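Local coordinates for hemolysin activator protein CdiB (Acinetobacter baumannii ACICU, PDB 6WIL), which is an outer-membrane transporter of the Omp85 superfamily that probably exports its partner toxin protein in contact-dependent growth inhibition, at residues S154-T159 / I242-H247; L181-A186 / Y281-F286. All coordinates share one frame; numbering follows the deposited sequence.

Contact 1: residues S154-T159 / I242-H247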
loop_
_atom_site.group_PDB
_atom_site.type_symbol
_atom_site.label_atom_id
_atom_site.label_comp_id
_atom_site.label_asym_id
_atom_site.label_seq_id
_atom_site.Cartn_x
_atom_site.Cartn_y
_atom_site.Cartn_z
ATOM N N SER A 154 -14.694 21.444 10.409
ATOM C CA SER A 154 -13.563 22.254 9.971
ATOM C C SER A 154 -12.238 21.591 10.316
ATOM O O SER A 154 -11.262 21.728 9.570
ATOM C CB SER A 154 -13.647 23.649 10.589
ATOM O OG SER A 154 -14.839 24.301 10.188
ATOM N N LEU A 155 -12.187 20.863 11.433
ATOM C CA LEU A 155 -10.972 20.138 11.788
ATOM C C LEU A 155 -10.670 19.045 10.770
ATOM O O LEU A 155 -9.511 18.847 10.386
ATOM C CB LEU A 155 -11.107 19.552 13.193
ATOM C CG LEU A 155 -9.942 18.713 13.725
ATOM C CD1 LEU A 155 -8.655 19.522 13.739
ATOM C CD2 LEU A 155 -10.260 18.179 15.116
ATOM N N GLN A 156 -11.706 18.334 10.314
ATOM C CA GLN A 156 -11.518 17.295 9.306
ATOM C C GLN A 156 -10.877 17.849 8.042
ATOM O O GLN A 156 -9.964 17.232 7.480
ATOM C CB GLN A 156 -12.858 16.641 8.976
ATOM C CG GLN A 156 -13.088 15.285 9.608
ATOM C CD GLN A 156 -14.464 14.742 9.291
ATOM O OE1 GLN A 156 -14.607 13.784 8.530
ATOM N NE2 GLN A 156 -15.491 15.362 9.867
ATOM N N LEU A 157 -11.346 19.008 7.570
ATOM C CA LEU A 157 -10.744 19.611 6.384
ATOM C C LEU A 157 -9.293 19.991 6.636
ATOM O O LEU A 157 -8.428 19.758 5.784
ATOM C CB LEU A 157 -11.539 20.839 5.949
ATOM C CG LEU A 157 -12.898 20.609 5.297
ATOM C CD1 LEU A 157 -13.588 21.945 5.072
ATOM C CD2 LEU A 157 -12.745 19.859 3.987
ATOM N N LYS A 158 -9.005 20.572 7.803
ATOM C CA LYS A 158 -7.644 21.013 8.090
ATOM C C LYS A 158 -6.671 19.838 8.145
ATOM O O LYS A 158 -5.541 19.939 7.654
ATOM C CB LYS A 158 -7.607 21.803 9.398
ATOM C CG LYS A 158 -6.209 21.935 9.982
ATOM C CD LYS A 158 -6.083 23.104 10.939
ATOM C CE LYS A 158 -4.653 23.210 11.458
ATOM N NZ LYS A 158 -4.454 24.390 12.343
ATOM N N THR A 159 -7.089 18.713 8.735
ATOM C CA THR A 159 -6.179 17.578 8.874
ATOM C C THR A 159 -6.147 16.706 7.624
ATOM O O THR A 159 -5.092 16.158 7.285
ATOM C CB THR A 159 -6.559 16.730 10.093
ATOM O OG1 THR A 159 -7.885 16.204 9.933
ATOM C CG2 THR A 159 -6.497 17.562 11.364
ATOM N N ILE A 242 -15.178 0.302 11.783
ATOM C CA ILE A 242 -15.863 1.528 12.164
ATOM C C ILE A 242 -15.252 2.677 11.376
ATOM O O ILE A 242 -14.034 2.883 11.408
ATOM C CB ILE A 242 -15.768 1.778 13.677
ATOM C CG1 ILE A 242 -16.423 0.621 14.431
ATOM C CG2 ILE A 242 -16.428 3.099 14.037
ATOM C CD1 ILE A 242 -15.837 0.377 15.794
ATOM N N ASN A 243 -16.099 3.428 10.679
ATOM C CA ASN A 243 -15.671 4.443 9.725
ATOM C C ASN A 243 -15.867 5.829 10.326
ATOM O O ASN A 243 -16.990 6.200 10.684
ATOM C CB ASN A 243 -16.454 4.304 8.422
ATOM C CG ASN A 243 -15.911 5.177 7.324
ATOM O OD1 ASN A 243 -16.399 6.284 7.098
ATOM N ND2 ASN A 243 -14.895 4.684 6.626
ATOM N N ASN A 244 -14.774 6.588 10.429
ATOM C CA ASN A 244 -14.766 7.968 10.906
ATOM C C ASN A 244 -15.337 8.106 12.318
ATOM O O ASN A 244 -16.145 9.014 12.559
ATOM C CB ASN A 244 -15.552 8.856 9.935
ATOM C CG ASN A 244 -15.089 10.303 9.949
ATOM O OD1 ASN A 244 -13.920 10.592 10.206
ATOM N ND2 ASN A 244 -16.010 11.222 9.665
ATOM N N PRO A 245 -14.928 7.269 13.283
ATOM C CA PRO A 245 -15.586 7.323 14.602
ATOM C C PRO A 245 -15.346 8.622 15.352
ATOM O O PRO A 245 -16.290 9.174 15.928
ATOM C CB PRO A 245 -14.984 6.119 15.340
ATOM C CG PRO A 245 -13.643 5.953 14.732
ATOM C CD PRO A 245 -13.796 6.322 13.281
ATOM N N PHE A 246 -14.114 9.130 15.368
ATOM C CA PHE A 246 -13.803 10.386 16.038
ATOM C C PHE A 246 -13.824 11.581 15.087
ATOM O O PHE A 246 -13.286 12.640 15.428
ATOM C CB PHE A 246 -12.447 10.291 16.740
ATOM C CG PHE A 246 -12.446 9.373 17.925
ATOM C CD1 PHE A 246 -12.986 9.783 19.134
ATOM C CD2 PHE A 246 -11.909 8.100 17.832
ATOM C CE1 PHE A 246 -12.994 8.940 20.229
ATOM C CE2 PHE A 246 -11.911 7.252 18.924
ATOM C CZ PHE A 246 -12.454 7.674 20.124
ATOM N N HIS A 247 -14.440 11.429 13.913
ATOM C CA HIS A 247 -14.562 12.504 12.925
ATOM C C HIS A 247 -13.209 13.139 12.621
ATOM O O HIS A 247 -13.032 14.358 12.683
ATOM C CB HIS A 247 -15.572 13.556 13.380
ATOM C CG HIS A 247 -16.989 13.084 13.317
ATOM N ND1 HIS A 247 -17.503 12.154 14.195
ATOM C CD2 HIS A 247 -17.994 13.396 12.466
ATOM C CE1 HIS A 247 -18.767 11.920 13.892
ATOM N NE2 HIS A 247 -19.090 12.660 12.846
#
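Gln156 reaches from the helix 154-159 to the loop 244-247 and provides every close approach between the two segments. Its CG lies 3.2 Å from the carbonyl O of His247, so an aliphatic carbon rests on the backbone of the turn. Beyond CG the chain runs extended, which carries the amide up beside Asn244 and the His247 side chain. The side chain of Asn244 comes from the opposite direction, and the two amide planes are inclined by 46°. Near CB of His247, the plane of the Gln156 amide stands at 90° to the imidazole ring.

The Asn244 and His247 groups are set by a type I turn from Asn244 to His247, closed by His247 N to Asn244 O at 3.3 Å. Asn244 OD1 makes a weak hydrogen bond to Asn249 N, and Asn249 ND2 in turn binds the backbone O of Gln156. On the helix, Thr159 OG1 returns to Leu155 O at 3.1 Å, a carbonyl that Thr159 N also uses. The whole joins a short POTRA helix to the turn connecting barrel strands 232-243 and 251-261, while the backbone of Thr159 is hydrogen-bonded to Gly280, between barrel strands 266-279 and 282-295.

Contact 2: residues L181-A186 / Y281-F286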
loop_
_atom_site.group_PDB
_atom_site.type_symbol
_atom_site.label_atom_id
_atom_site.label_comp_id
_atom_site.label_asym_id
_atom_site.label_seq_id
_atom_site.Cartn_x
_atom_site.Cartn_y
_atom_site.Cartn_z
ATOM N N LEU A 181 -9.918 11.960 2.168
ATOM C CA LEU A 181 -11.359 12.060 2.378
ATOM C C LEU A 181 -12.087 10.815 1.890
ATOM O O LEU A 181 -13.172 10.500 2.390
ATOM C CB LEU A 181 -11.923 13.298 1.679
ATOM C CG LEU A 181 -11.464 14.669 2.175
ATOM C CD1 LEU A 181 -12.291 15.791 1.543
ATOM C CD2 LEU A 181 -11.529 14.737 3.687
ATOM N N LYS A 182 -11.521 10.103 0.919
ATOM C CA LYS A 182 -12.172 8.904 0.405
ATOM C C LYS A 182 -12.074 7.721 1.355
ATOM O O LYS A 182 -12.677 6.679 1.079
ATOM C CB LYS A 182 -11.591 8.526 -0.958
ATOM C CG LYS A 182 -12.164 9.344 -2.101
ATOM C CD LYS A 182 -11.293 9.247 -3.336
ATOM C CE LYS A 182 -11.152 7.816 -3.831
ATOM N NZ LYS A 182 -12.395 7.305 -4.468
ATOM N N ARG A 183 -11.334 7.849 2.458
ATOM C CA ARG A 183 -11.365 6.800 3.469
ATOM C C ARG A 183 -12.714 6.744 4.170
ATOM O O ARG A 183 -13.164 5.661 4.555
ATOM C CB ARG A 183 -10.246 7.013 4.487
ATOM C CG ARG A 183 -8.860 6.817 3.911
ATOM C CD ARG A 183 -7.792 7.043 4.957
ATOM N NE ARG A 183 -6.458 7.041 4.371
ATOM C CZ ARG A 183 -5.334 7.016 5.076
ATOM N NH1 ARG A 183 -5.382 6.979 6.402
ATOM N NH2 ARG A 183 -4.163 7.021 4.457
ATOM N N VAL A 184 -13.379 7.886 4.327
ATOM C CA VAL A 184 -14.636 7.954 5.062
ATOM C C VAL A 184 -15.789 8.502 4.234
ATOM O O VAL A 184 -16.946 8.382 4.665
ATOM C CB VAL A 184 -14.485 8.775 6.362
ATOM C CG1 VAL A 184 -13.340 8.227 7.207
ATOM C CG2 VAL A 184 -14.259 10.232 6.043
ATOM N N TYR A 185 -15.529 9.091 3.067
ATOM C CA TYR A 185 -16.577 9.630 2.214
ATOM C C TYR A 185 -16.488 9.046 0.814
ATOM O O TYR A 185 -15.419 8.636 0.354
ATOM C CB TYR A 185 -16.501 11.155 2.075
ATOM C CG TYR A 185 -16.664 11.943 3.348
ATOM C CD1 TYR A 185 -17.904 12.060 3.968
ATOM C CD2 TYR A 185 -15.581 12.603 3.910
ATOM C CE1 TYR A 185 -18.050 12.793 5.130
ATOM C CE2 TYR A 185 -15.716 13.335 5.068
ATOM C CZ TYR A 185 -16.948 13.430 5.674
ATOM O OH TYR A 185 -17.067 14.169 6.825
ATOM N N ALA A 186 -17.634 9.021 0.140
ATOM C CA ALA A 186 -17.665 9.043 -1.316
ATOM C C ALA A 186 -17.522 10.496 -1.746
ATOM O O ALA A 186 -18.321 11.346 -1.336
ATOM C CB ALA A 186 -18.963 8.435 -1.847
ATOM N N TYR A 281 -0.127 14.816 4.069
ATOM C CA TYR A 281 0.771 13.822 3.501
ATOM C C TYR A 281 1.203 12.766 4.510
ATOM O O TYR A 281 1.755 11.738 4.101
ATOM C CB TYR A 281 2.012 14.498 2.910
ATOM C CG TYR A 281 1.814 15.122 1.550
ATOM C CD1 TYR A 281 1.522 14.336 0.439
ATOM C CD2 TYR A 281 1.933 16.500 1.373
ATOM C CE1 TYR A 281 1.337 14.901 -0.803
ATOM C CE2 TYR A 281 1.753 17.071 0.132
ATOM C CZ TYR A 281 1.458 16.271 -0.951
ATOM O OH TYR A 281 1.279 16.843 -2.187
ATOM N N TYR A 282 0.966 12.989 5.798
ATOM C CA TYR A 282 1.359 12.034 6.816
ATOM C C TYR A 282 0.269 10.994 7.028
ATOM O O TYR A 282 -0.879 11.162 6.608
ATOM C CB TYR A 282 1.664 12.748 8.132
ATOM C CG TYR A 282 2.943 13.545 8.095
ATOM C CD1 TYR A 282 2.958 14.834 7.588
ATOM C CD2 TYR A 282 4.140 13.006 8.552
ATOM C CE1 TYR A 282 4.124 15.568 7.538
ATOM C CE2 TYR A 282 5.314 13.735 8.505
ATOM C CZ TYR A 282 5.298 15.016 7.995
ATOM O OH TYR A 282 6.465 15.742 7.950
ATOM N N ASP A 283 0.652 9.903 7.682
ATOM C CA ASP A 283 -0.291 8.867 8.074
ATOM C C ASP A 283 0.135 8.331 9.429
ATOM O O ASP A 283 1.307 7.997 9.619
ATOM C CB ASP A 283 -0.346 7.742 7.033
ATOM C CG ASP A 283 -1.731 7.107 6.926
ATOM O OD1 ASP A 283 -2.668 7.602 7.584
ATOM O OD2 ASP A 283 -1.881 6.119 6.177
ATOM N N LEU A 284 -0.804 8.257 10.366
ATOM C CA LEU A 284 -0.536 7.772 11.715
ATOM C C LEU A 284 -1.362 6.524 11.967
ATOM O O LEU A 284 -2.557 6.495 11.660
ATOM C CB LEU A 284 -0.863 8.820 12.781
ATOM C CG LEU A 284 0.021 10.058 12.916
ATOM C CD1 LEU A 284 -0.157 11.003 11.741
ATOM C CD2 LEU A 284 -0.287 10.766 14.227
ATOM N N GLY A 285 -0.734 5.501 12.521
ATOM C CA GLY A 285 -1.432 4.264 12.810
ATOM C C GLY A 285 -0.915 3.636 14.082
ATOM O O GLY A 285 0.246 3.806 14.460
ATOM N N PHE A 286 -1.803 2.916 14.759
ATOM C CA PHE A 286 -1.371 2.073 15.859
ATOM C C PHE A 286 -2.221 0.815 15.860
ATOM O O PHE A 286 -3.385 0.831 15.456
ATOM C CB PHE A 286 -1.408 2.809 17.212
ATOM C CG PHE A 286 -2.753 2.837 17.879
ATOM C CD1 PHE A 286 -3.199 1.756 18.627
ATOM C CD2 PHE A 286 -3.544 3.972 17.820
ATOM C CE1 PHE A 286 -4.429 1.786 19.254
ATOM C CE2 PHE A 286 -4.772 4.014 18.454
ATOM C CZ PHE A 286 -5.217 2.917 19.170
#
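Arg183 and Asp283 face each other across a gap of 12.2 Å between their CA atoms, and a two-pronged salt bridge closes it. The segment 181-186 begins at Leu181, in helix 171-181, whose carbonyl O takes Tyr185 N at 2.8 Å and Val184 N at 3.3 Å and so bends the chain tightly. Arg183 lies inside this bend. Its CG is set anti to its own carbonyl carbon (chi1 -68°), and from there to NE the chain is fully extended, delivering the guanidinium end-on to the carboxylate. NH1 binds Asp283 OD1 at 3.0 Å on its syn side, close to the carboxylate plane. NH2 binds Asp283 OD2, also at 3.0 Å, but from well above that plane (52° out of it), in keeping with the 54° between the two flat groups. Both bonds are fairly straight. OD2 has a second donor in Gln276 NE2, which fixes the carboxylate further, and Pro278 packs against both charged side chains. Val184, just before strand 185-193, pairs by its backbone with Leu214, and Ala186 within the strand with Gln212. Asp283 stands near the start of barrel strand 282-295, so the ion pair joins a helix-to-strand turn of the second POTRA domain to the rim of the 16-stranded barrel, the POTRA-barrel architecture typical of the Omp85 superfamily, to which TpsB transporters belong.

Contacts 1 and 2 illustrate how one boundary can be held by different chemistry at neighbouring points. Both join the second POTRA domain to the barrel, and their centres lie about 9 Å apart. Contact 1 is largely buried and is packing of the Gln156 side chain on a turn backbone and its neighbouring side chains; contact 2 lies nearer the surface and depends on one charged pair reaching over a wide gap. They also touch directly: Asn243 ND2 probably donates to Arg183 O at 2.9 Å, and Asn244 CB packs on Val184 CG1 at 3.6 Å. Two separate pieces of the POTRA domain thus meet the turn after strand 232-243 and the start of strand 282-295.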